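Local coordinates for Pyrsv_gp04 (Pyrobaculum spherical virus, PDB 2VXZ), which is of unknown function but has a winged-helix-like fold and is probably a viral transcriptional regulator that binds DNA, at residues P98-L103 / S129-L134; T55-G60 / D70-L75; E141-T146 / V150-N155. All blocks are in the same frame, centred on the assembly; numbering follows the deposited sequence.

Contact 1 of 3, residues P98-L103 / S129-L134; sequences PRLHDL and SFLNHL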
loop_
_atom_site.group_PDB
_atom_site.type_symbol
_atom_site.label_atom_id
_atom_site.label_comp_id
_atom_site.label_asym_id
_atom_site.label_seq_id
_atom_site.Cartn_x
_atom_site.Cartn_y
_atom_site.Cartn_z
ATOM N N PRO A 98 -14.231 4.418 -0.978
ATOM C CA PRO A 98 -14.595 4.908 0.350
ATOM C C PRO A 98 -15.185 3.825 1.230
ATOM O O PRO A 98 -14.909 3.777 2.417
ATOM C CB PRO A 98 -15.651 5.977 0.048
ATOM C CG PRO A 98 -15.413 6.367 -1.343
ATOM C CD PRO A 98 -14.983 5.137 -2.027
ATOM N N ARG A 99 -16.007 2.958 0.655
ATOM C CA ARG A 99 -16.578 1.860 1.447
ATOM C C ARG A 99 -15.501 0.898 1.951
ATOM O O ARG A 99 -15.553 0.426 3.086
ATOM C CB ARG A 99 -17.653 1.132 0.656
ATOM C CG ARG A 99 -18.941 1.931 0.621
ATOM C CD ARG A 99 -19.999 1.263 -0.222
ATOM N NE ARG A 99 -20.474 -0.012 0.325
ATOM C CZ ARG A 99 -21.648 -0.205 0.931
ATOM N NH1 ARG A 99 -22.505 0.794 1.131
ATOM N NH2 ARG A 99 -21.965 -1.422 1.351
ATOM N N LEU A 100 -14.527 0.617 1.102
ATOM C CA LEU A 100 -13.424 -0.245 1.490
ATOM C C LEU A 100 -12.598 0.429 2.567
ATOM O O LEU A 100 -12.219 -0.204 3.542
ATOM C CB LEU A 100 -12.563 -0.601 0.284
ATOM C CG LEU A 100 -11.330 -1.450 0.590
ATOM C CD1 LEU A 100 -11.725 -2.782 1.231
ATOM C CD2 LEU A 100 -10.492 -1.670 -0.685
ATOM N N HIS A 101 -12.307 1.720 2.394
ATOM C CA HIS A 101 -11.591 2.441 3.445
ATOM C C HIS A 101 -12.315 2.299 4.783
ATOM O O HIS A 101 -11.691 2.002 5.820
ATOM C CB HIS A 101 -11.398 3.922 3.124
ATOM C CG HIS A 101 -10.543 4.635 4.128
ATOM N ND1 HIS A 101 -11.044 5.545 5.032
ATOM C CD2 HIS A 101 -9.218 4.538 4.388
ATOM C CE1 HIS A 101 -10.064 5.995 5.792
ATOM N NE2 HIS A 101 -8.945 5.394 5.428
ATOM N N ASP A 102 -13.631 2.500 4.761
ATOM C CA ASP A 102 -14.408 2.433 5.984
ATOM C C ASP A 102 -14.349 1.033 6.593
ATOM O O ASP A 102 -14.202 0.902 7.812
ATOM C CB ASP A 102 -15.852 2.823 5.734
ATOM C CG ASP A 102 -16.502 3.472 6.945
ATOM O OD1 ASP A 102 -15.992 4.502 7.440
ATOM O OD2 ASP A 102 -17.527 2.952 7.399
ATOM N N LEU A 103 -14.441 -0.011 5.766
ATOM C CA LEU A 103 -14.364 -1.379 6.309
ATOM C C LEU A 103 -12.981 -1.666 6.904
ATOM O O LEU A 103 -12.864 -2.353 7.930
ATOM C CB LEU A 103 -14.709 -2.439 5.262
ATOM C CG LEU A 103 -16.169 -2.475 4.810
ATOM C CD1 LEU A 103 -16.298 -3.373 3.611
ATOM C CD2 LEU A 103 -17.083 -2.947 5.963
ATOM N N SER A 129 -7.178 6.718 -3.939
ATOM C CA SER A 129 -6.553 6.318 -5.196
ATOM C C SER A 129 -5.831 4.972 -5.046
ATOM O O SER A 129 -5.887 4.118 -5.935
ATOM C CB SER A 129 -5.580 7.416 -5.648
ATOM O OG SER A 129 -5.003 7.122 -6.906
ATOM N N PHE A 130 -5.158 4.789 -3.910
ATOM C CA PHE A 130 -4.461 3.542 -3.600
ATOM C C PHE A 130 -5.464 2.385 -3.530
ATOM O O PHE A 130 -5.275 1.342 -4.147
ATOM C CB PHE A 130 -3.720 3.683 -2.267
ATOM C CG PHE A 130 -3.046 2.425 -1.793
ATOM C CD1 PHE A 130 -1.748 2.129 -2.189
ATOM C CD2 PHE A 130 -3.689 1.551 -0.933
ATOM C CE1 PHE A 130 -1.110 0.979 -1.740
ATOM C CE2 PHE A 130 -3.062 0.417 -0.480
ATOM C CZ PHE A 130 -1.768 0.121 -0.885
ATOM N N LEU A 131 -6.522 2.565 -2.752
ATOM C CA LEU A 131 -7.548 1.517 -2.605
ATOM C C LEU A 131 -8.325 1.263 -3.922
ATOM O O LEU A 131 -8.743 0.131 -4.204
ATOM C CB LEU A 131 -8.506 1.886 -1.475
ATOM C CG LEU A 131 -7.887 1.856 -0.072
ATOM C CD1 LEU A 131 -8.884 2.366 0.934
ATOM C CD2 LEU A 131 -7.414 0.465 0.312
ATOM N N ASN A 132 -8.510 2.314 -4.721
ATOM C CA ASN A 132 -9.115 2.172 -6.042
ATOM C C ASN A 132 -8.256 1.274 -6.926
ATOM O O ASN A 132 -8.763 0.414 -7.629
ATOM C CB ASN A 132 -9.271 3.532 -6.721
ATOM C CG ASN A 132 -10.051 3.450 -8.006
ATOM O OD1 ASN A 132 -11.192 3.012 -8.009
ATOM N ND2 ASN A 132 -9.439 3.892 -9.123
ATOM N N HIS A 133 -6.942 1.481 -6.877
ATOM C CA HIS A 133 -6.025 0.671 -7.666
ATOM C C HIS A 133 -6.110 -0.803 -7.257
ATOM O O HIS A 133 -6.128 -1.699 -8.111
ATOM C CB HIS A 133 -4.598 1.190 -7.507
ATOM C CG HIS A 133 -3.628 0.519 -8.420
ATOM N ND1 HIS A 133 -3.500 0.859 -9.750
ATOM C CD2 HIS A 133 -2.761 -0.493 -8.201
ATOM C CE1 HIS A 133 -2.579 0.092 -10.302
ATOM N NE2 HIS A 133 -2.122 -0.743 -9.387
ATOM N N LEU A 134 -6.188 -1.039 -5.951
ATOM C CA LEU A 134 -6.314 -2.387 -5.397
ATOM C C LEU A 134 -7.621 -3.024 -5.860
ATOM O O LEU A 134 -7.654 -4.197 -6.271
ATOM C CB LEU A 134 -6.252 -2.330 -3.862
ATOM C CG LEU A 134 -6.308 -3.647 -3.070
ATOM C CD1 LEU A 134 -5.247 -4.655 -3.537
ATOM C CD2 LEU A 134 -6.184 -3.395 -1.561
#
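Leu-131 of helix 125-139 pushes its two methyl branches against neighbouring residues of helix 97-106, one branch to each. Its CD1 rests on the root of His-101, 3.7 Å from CB, while its CD2 meets CD2 of Leu-100 at 3.9 Å. A chi2 of 174° sets CD1 of Leu-131 anti to CA and carries it out to His-101, while CD2 is left beside Leu-100; the fork thus gives one methyl to each partner. Leu-100 comes from the other side with only one branch: its CD2 also lies 4.1 Å from CB of Leu-131, so the leucines overlap along their flanks at a slant. Branched, flexible leucine suits both places, since its methyls can fill the interior between 98-103 and 129-134, where the nearest CA atoms, of His-101 and Leu-131, are 7.3 Å apart.

His-101 gives the contact its aliphatic CB and an edge of its ring, where CD2 is 4.1 Å from Leu-131 CD1. The polar side of the imidazole is used elsewhere: NE2 bonds to the carbonyl of Ile-120 and ND1 to Arg-123, so both ring nitrogens of this buried histidine have partners. Val-83 touches Leu-100, and Ile-104 touches Leu-131, extending the apolar layer. With no hydrogen bond between 98-103 and 129-134, this is an apolar helix-helix interface in the mainly helical C-terminal part, where helices 97-106 and 125-139 meet with helix 69-89.

Contact 2 of 3, residues T55-G60 / D70-L75; sequences TRVAFG and DQYRQL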
loop_
_atom_site.group_PDB
_atom_site.type_symbol
_atom_site.label_atom_id
_atom_site.label_comp_id
_atom_site.label_asym_id
_atom_site.label_seq_id
_atom_site.Cartn_x
_atom_site.Cartn_y
_atom_site.Cartn_z
ATOM N N THR A 55 13.325 -2.504 -4.713
ATOM C CA THR A 55 12.636 -2.251 -5.965
ATOM C C THR A 55 11.484 -1.296 -5.684
ATOM O O THR A 55 10.824 -1.414 -4.656
ATOM C CB THR A 55 12.024 -3.552 -6.557
ATOM O OG1 THR A 55 13.000 -4.601 -6.548
ATOM C CG2 THR A 55 11.552 -3.311 -7.974
ATOM N N ARG A 56 11.235 -0.363 -6.597
ATOM C CA ARG A 56 10.073 0.517 -6.493
ATOM C C ARG A 56 9.014 0.021 -7.443
ATOM O O ARG A 56 9.270 -0.117 -8.630
ATOM C CB ARG A 56 10.429 1.957 -6.860
ATOM C CG ARG A 56 11.368 2.623 -5.893
ATOM C CD ARG A 56 11.707 4.036 -6.351
ATOM N NE ARG A 56 10.640 4.979 -6.031
ATOM C CZ ARG A 56 9.855 5.599 -6.911
ATOM N NH1 ARG A 56 9.972 5.399 -8.216
ATOM N NH2 ARG A 56 8.928 6.436 -6.468
ATOM N N VAL A 57 7.829 -0.256 -6.915
ATOM C CA VAL A 57 6.717 -0.709 -7.718
ATOM C C VAL A 57 5.614 0.329 -7.678
ATOM O O VAL A 57 5.131 0.701 -6.604
ATOM C CB VAL A 57 6.197 -2.064 -7.217
ATOM C CG1 VAL A 57 5.028 -2.537 -8.069
ATOM C CG2 VAL A 57 7.322 -3.080 -7.242
ATOM N N ALA A 58 5.225 0.810 -8.856
ATOM C CA ALA A 58 4.142 1.768 -8.970
ATOM C C ALA A 58 2.841 1.082 -8.584
ATOM O O ALA A 58 2.549 -0.016 -9.049
ATOM C CB ALA A 58 4.057 2.316 -10.393
ATOM N N PHE A 59 2.088 1.720 -7.702
ATOM C CA PHE A 59 0.815 1.189 -7.251
ATOM C C PHE A 59 -0.186 2.328 -7.298
ATOM O O PHE A 59 -0.547 2.918 -6.276
ATOM C CB PHE A 59 0.945 0.590 -5.854
ATOM C CG PHE A 59 -0.184 -0.330 -5.484
ATOM C CD1 PHE A 59 -0.084 -1.700 -5.713
ATOM C CD2 PHE A 59 -1.347 0.170 -4.910
ATOM C CE1 PHE A 59 -1.110 -2.552 -5.373
ATOM C CE2 PHE A 59 -2.389 -0.681 -4.568
ATOM C CZ PHE A 59 -2.270 -2.045 -4.798
ATOM N N GLY A 60 -0.623 2.625 -8.516
ATOM C CA GLY A 60 -1.428 3.806 -8.782
ATOM C C GLY A 60 -0.535 5.023 -8.698
ATOM O O GLY A 60 0.507 5.070 -9.350
ATOM N N ASP A 70 9.291 -10.764 -5.250
ATOM C CA ASP A 70 8.626 -11.772 -4.418
ATOM C C ASP A 70 7.949 -11.151 -3.201
ATOM O O ASP A 70 6.842 -11.548 -2.843
ATOM C CB ASP A 70 9.608 -12.825 -3.920
ATOM C CG ASP A 70 9.855 -13.916 -4.929
ATOM O OD1 ASP A 70 9.369 -13.823 -6.082
ATOM O OD2 ASP A 70 10.530 -14.891 -4.550
ATOM N N GLN A 71 8.617 -10.196 -2.554
ATOM C CA GLN A 71 8.033 -9.555 -1.379
ATOM C C GLN A 71 6.796 -8.758 -1.794
ATOM O O GLN A 71 5.800 -8.703 -1.052
ATOM C CB GLN A 71 9.031 -8.637 -0.669
ATOM C CG GLN A 71 8.541 -8.205 0.704
ATOM C CD GLN A 71 9.397 -7.127 1.339
ATOM O OE1 GLN A 71 9.737 -6.127 0.702
ATOM N NE2 GLN A 71 9.744 -7.326 2.605
ATOM N N TYR A 72 6.870 -8.135 -2.973
ATOM C CA TYR A 72 5.728 -7.413 -3.531
ATOM C C TYR A 72 4.560 -8.352 -3.745
ATOM O O TYR A 72 3.455 -8.041 -3.340
ATOM C CB TYR A 72 6.075 -6.691 -4.841
ATOM C CG TYR A 72 4.863 -6.105 -5.534
ATOM C CD1 TYR A 72 4.254 -4.956 -5.045
ATOM C CD2 TYR A 72 4.308 -6.714 -6.664
ATOM C CE1 TYR A 72 3.139 -4.410 -5.663
ATOM C CE2 TYR A 72 3.183 -6.170 -7.293
ATOM C CZ TYR A 72 2.607 -5.012 -6.777
ATOM O OH TYR A 72 1.485 -4.451 -7.359
ATOM N N ARG A 73 4.804 -9.495 -4.378
ATOM C CA ARG A 73 3.731 -10.449 -4.640
ATOM C C ARG A 73 3.083 -10.957 -3.355
ATOM O O ARG A 73 1.869 -11.133 -3.309
ATOM C CB ARG A 73 4.224 -11.610 -5.501
ATOM C CG ARG A 73 4.561 -11.175 -6.911
ATOM C CD ARG A 73 5.081 -12.318 -7.753
ATOM N NE ARG A 73 5.816 -11.803 -8.913
ATOM C CZ ARG A 73 7.140 -11.725 -9.027
ATOM N NH1 ARG A 73 7.960 -12.177 -8.082
ATOM N NH2 ARG A 73 7.653 -11.213 -10.140
ATOM N N GLN A 74 3.883 -11.165 -2.313
ATOM C CA GLN A 74 3.352 -11.530 -0.997
ATOM C C GLN A 74 2.450 -10.432 -0.437
ATOM O O GLN A 74 1.399 -10.730 0.123
ATOM C CB GLN A 74 4.489 -11.824 -0.015
ATOM C CG GLN A 74 5.187 -13.115 -0.319
ATOM C CD GLN A 74 6.438 -13.346 0.510
ATOM O OE1 GLN A 74 7.038 -12.408 1.052
ATOM N NE2 GLN A 74 6.853 -14.610 0.599
ATOM N N LEU A 75 2.867 -9.172 -0.579
ATOM C CA LEU A 75 2.057 -8.037 -0.124
ATOM C C LEU A 75 0.713 -7.991 -0.850
ATOM O O LEU A 75 -0.344 -7.865 -0.224
ATOM C CB LEU A 75 2.802 -6.719 -0.341
ATOM C CG LEU A 75 2.111 -5.467 0.197
ATOM C CD1 LEU A 75 2.482 -5.228 1.647
ATOM C CD2 LEU A 75 2.456 -4.267 -0.660
#
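One face of the Tyr-72 ring receives the CG1 methyl of Val-57, and the phenol's outer edge meets the edge of Phe-59. CG1 stands 3.8 Å from the ring centroid and 20° off the ring normal, a CH-pi contact displaced toward the rim; its nearest ring atom is CE1 of Tyr-72, at 3.6 Å. The methyl reaches the ring because CG1 is anti to the backbone N of Val-57 (chi1 -180°), which lifts this branch from the strand toward helix 69-89. A beta-branched valine fits well here: it is at ease in an extended backbone and presents a compact methyl to a flat surface.

At the far end of the phenol, OH of Tyr-72 lies in the plane of the Phe-59 ring, 3.6 Å from CD1 and 3.8 Å from CE1. The oxygen thus faces the electropositive C-H rim of the phenyl group instead of its pi cloud, a weakly favourable approach. Tyrosine is long enough to pass Val-57 and reach Phe-59, two residues on along the same side of the strand. Met-69 adds to the cover of Val-57, and Met-79 to that of Phe-59. One turn of the helix is tied on its surface by the salt bridge from Arg-73 NH1 to Asp-70 OD1, 2.9 Å long.

Strand 55-59 pairs with strand 62-66 in the antiparallel hairpin that follows three helices. The strand order 1-3-2 is as in winged-helix domains, so 55-59 probably corresponds to the first strand of the wing, packed here against the long helix 69-89.

Contact 3 of 3, residues E141-T146 / V150-N155; sequences EPYVKT and VYLTAN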
loop_
_atom_site.group_PDB
_atom_site.type_symbol
_atom_site.label_atom_id
_atom_site.label_comp_id
_atom_site.label_asym_id
_atom_site.label_seq_id
_atom_site.Cartn_x
_atom_site.Cartn_y
_atom_site.Cartn_z
ATOM N N GLU A 141 -12.234 -3.440 -14.292
ATOM C CA GLU A 141 -12.730 -2.077 -14.469
ATOM C C GLU A 141 -14.079 -1.885 -13.796
ATOM O O GLU A 141 -14.925 -2.773 -13.835
ATOM C CB GLU A 141 -12.855 -1.731 -15.944
ATOM C CG GLU A 141 -11.555 -1.763 -16.695
ATOM C CD GLU A 141 -10.587 -0.722 -16.223
ATOM O OE1 GLU A 141 -11.017 0.420 -15.958
ATOM O OE2 GLU A 141 -9.393 -1.044 -16.105
ATOM N N PRO A 142 -14.291 -0.714 -13.188
ATOM C CA PRO A 142 -15.516 -0.510 -12.427
ATOM C C PRO A 142 -16.777 -0.406 -13.279
ATOM O O PRO A 142 -16.717 -0.015 -14.450
ATOM C CB PRO A 142 -15.270 0.822 -11.719
ATOM C CG PRO A 142 -14.327 1.534 -12.571
ATOM C CD PRO A 142 -13.429 0.482 -13.162
ATOM N N TYR A 143 -17.905 -0.765 -12.669
ATOM C CA TYR A 143 -19.215 -0.617 -13.292
ATOM C C TYR A 143 -19.647 0.860 -13.345
ATOM O O TYR A 143 -20.167 1.324 -14.365
ATOM C CB TYR A 143 -20.231 -1.446 -12.513
ATOM C CG TYR A 143 -21.632 -1.378 -13.041
ATOM C CD1 TYR A 143 -21.916 -1.713 -14.365
ATOM C CD2 TYR A 143 -22.686 -1.029 -12.203
ATOM C CE1 TYR A 143 -23.213 -1.654 -14.846
ATOM C CE2 TYR A 143 -23.976 -0.971 -12.669
ATOM C CZ TYR A 143 -24.245 -1.284 -13.990
ATOM O OH TYR A 143 -25.543 -1.239 -14.463
ATOM N N VAL A 144 -19.429 1.572 -12.242
ATOM C CA VAL A 144 -19.709 2.999 -12.155
ATOM C C VAL A 144 -18.359 3.698 -12.097
ATOM O O VAL A 144 -17.528 3.399 -11.238
ATOM C CB VAL A 144 -20.579 3.354 -10.904
ATOM C CG1 VAL A 144 -20.894 4.845 -10.844
ATOM C CG2 VAL A 144 -21.877 2.527 -10.897
ATOM N N LYS A 145 -18.142 4.626 -13.026
ATOM C CA LYS A 145 -16.822 5.213 -13.242
ATOM C C LYS A 145 -16.669 6.643 -12.720
ATOM O O LYS A 145 -15.556 7.051 -12.368
ATOM C CB LYS A 145 -16.476 5.162 -14.739
ATOM C CG LYS A 145 -16.103 3.758 -15.261
ATOM C CD LYS A 145 -16.620 3.503 -16.689
ATOM C CE LYS A 145 -15.856 2.386 -17.397
ATOM N NZ LYS A 145 -15.634 1.158 -16.561
ATOM N N THR A 146 -17.762 7.403 -12.663
ATOM C CA THR A 146 -17.681 8.836 -12.346
ATOM C C THR A 146 -18.085 9.138 -10.916
ATOM O O THR A 146 -19.020 8.535 -10.385
ATOM C CB THR A 146 -18.565 9.673 -13.262
ATOM O OG1 THR A 146 -19.942 9.381 -12.991
ATOM C CG2 THR A 146 -18.247 9.374 -14.715
ATOM N N VAL A 150 -17.577 2.318 -8.469
ATOM C CA VAL A 150 -18.245 1.169 -7.889
ATOM C C VAL A 150 -17.908 -0.094 -8.693
ATOM O O VAL A 150 -18.075 -0.132 -9.909
ATOM C CB VAL A 150 -19.777 1.371 -7.807
ATOM C CG1 VAL A 150 -20.419 0.180 -7.127
ATOM C CG2 VAL A 150 -20.092 2.661 -7.031
ATOM N N TYR A 151 -17.423 -1.106 -7.978
ATOM C CA TYR A 151 -16.966 -2.385 -8.538
ATOM C C TYR A 151 -17.965 -3.464 -8.166
ATOM O O TYR A 151 -18.432 -3.495 -7.038
ATOM C CB TYR A 151 -15.586 -2.750 -7.947
ATOM C CG TYR A 151 -14.510 -1.786 -8.381
ATOM C CD1 TYR A 151 -13.772 -2.026 -9.531
ATOM C CD2 TYR A 151 -14.285 -0.591 -7.697
ATOM C CE1 TYR A 151 -12.808 -1.108 -9.974
ATOM C CE2 TYR A 151 -13.325 0.329 -8.138
ATOM C CZ TYR A 151 -12.586 0.054 -9.273
ATOM O OH TYR A 151 -11.648 0.966 -9.727
ATOM N N LEU A 152 -18.264 -4.351 -9.109
ATOM C CA LEU A 152 -19.142 -5.487 -8.861
ATOM C C LEU A 152 -18.284 -6.628 -8.355
ATOM O O LEU A 152 -17.343 -7.045 -9.037
ATOM C CB LEU A 152 -19.864 -5.905 -10.144
ATOM C CG LEU A 152 -20.757 -4.851 -10.783
ATOM C CD1 LEU A 152 -21.293 -5.346 -12.130
ATOM C CD2 LEU A 152 -21.904 -4.481 -9.835
ATOM N N THR A 153 -18.599 -7.135 -7.169
ATOM C CA THR A 153 -17.786 -8.214 -6.589
ATOM C C THR A 153 -17.930 -9.514 -7.393
ATOM O O THR A 153 -17.002 -10.326 -7.442
ATOM C CB THR A 153 -18.050 -8.406 -5.074
ATOM O OG1 THR A 153 -19.439 -8.677 -4.842
ATOM C CG2 THR A 153 -17.597 -7.158 -4.282
ATOM N N ALA A 154 -19.055 -9.679 -8.103
ATOM C CA ALA A 154 -19.206 -10.808 -9.048
ATOM C C ALA A 154 -18.147 -10.865 -10.161
ATOM O O ALA A 154 -17.974 -11.902 -10.808
ATOM C CB ALA A 154 -20.599 -10.769 -9.677
ATOM N N ASN A 155 -17.470 -9.748 -10.426
ATOM C CA ASN A 155 -16.449 -9.680 -11.473
ATOM C C ASN A 155 -15.030 -10.026 -10.980
ATOM O O ASN A 155 -14.054 -9.784 -11.701
ATOM C CB ASN A 155 -16.438 -8.283 -12.121
ATOM C CG ASN A 155 -17.609 -8.045 -13.037
ATOM O OD1 ASN A 155 -18.460 -8.922 -13.229
ATOM N ND2 ASN A 155 -17.658 -6.851 -13.640
HETATM O O HOH W 1 -15.355 -5.256 -13.140
HETATM O O HOH W 2 -17.350 -3.883 -11.713
#
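A classic beta bulge marks the place where the chain turns back on itself after helix 125-139: Tyr-143 and Val-144 together face the single residue Val-150 on the returning limb. Val-144 N gives a nearly straight bond to O of Val-150 (3.2 Å, 171° at the hydrogen), lying in the carbonyl plane on a lone pair. Tyr-143 N is closer to the same oxygen, at 2.8 Å, but its bond is bent to 127° and weak. The return bond, from Val-150 N to Val-144 O at 3.0 Å, completes the antiparallel hydrogen-bonded pair. Beside it the two valines lie alongside each other, CB of Val-144 being 3.8 Å from CB of Val-150, as beta-branched residues do readily on adjacent extended chains.

Past this bridge, the returning limb becomes strand 151-152, which pairs with strand 94-95 in a small two-stranded antiparallel sheet. CB of Pro-142 lies over one face of the Tyr-151 ring, 3.8 Å from the centroid in a CH-pi contact; the rigid, apolar proline presents the C-H of CB to the ring face. The phenol OH of Tyr-151 is bonded to Asn-132 of helix 125-139. On the more exposed side, Tyr-143 CB touches CG of Leu-152; the start of its ring slants past CD1 of Leu-152, and the hydroxyl end leads away.

Lys-145 folds back to donate from NZ to O of Pro-142. Near the ends of the two segments, one water donates to O of Glu-141 and accepts from ND2 of Asn-155, and a second accepts from N of Leu-152.

In the fold
Along the chain the contacts follow in series: contact 2, then contact 1, then contact 3. Contact 2 joins the wing-like hairpin to helix 69-89, whose later part also packs on contact 1. Their centres are about 17 Å apart on opposite sides of the chain's centre, yet they touch where Phe-59 meets Phe-130 and His-133. Helix 125-139 leads on to contact 3, centred about 13 Å from contact 1 and joined to it by Asn-132 and Tyr-151. Contacts 2 and 3, about 24 Å apart between centres, do not touch. Contacts 1 and 3 lie wholly in the transcriptional-regulator family region, to which contact 2 ties the winged-helix-like part; which part binds DNA is not established.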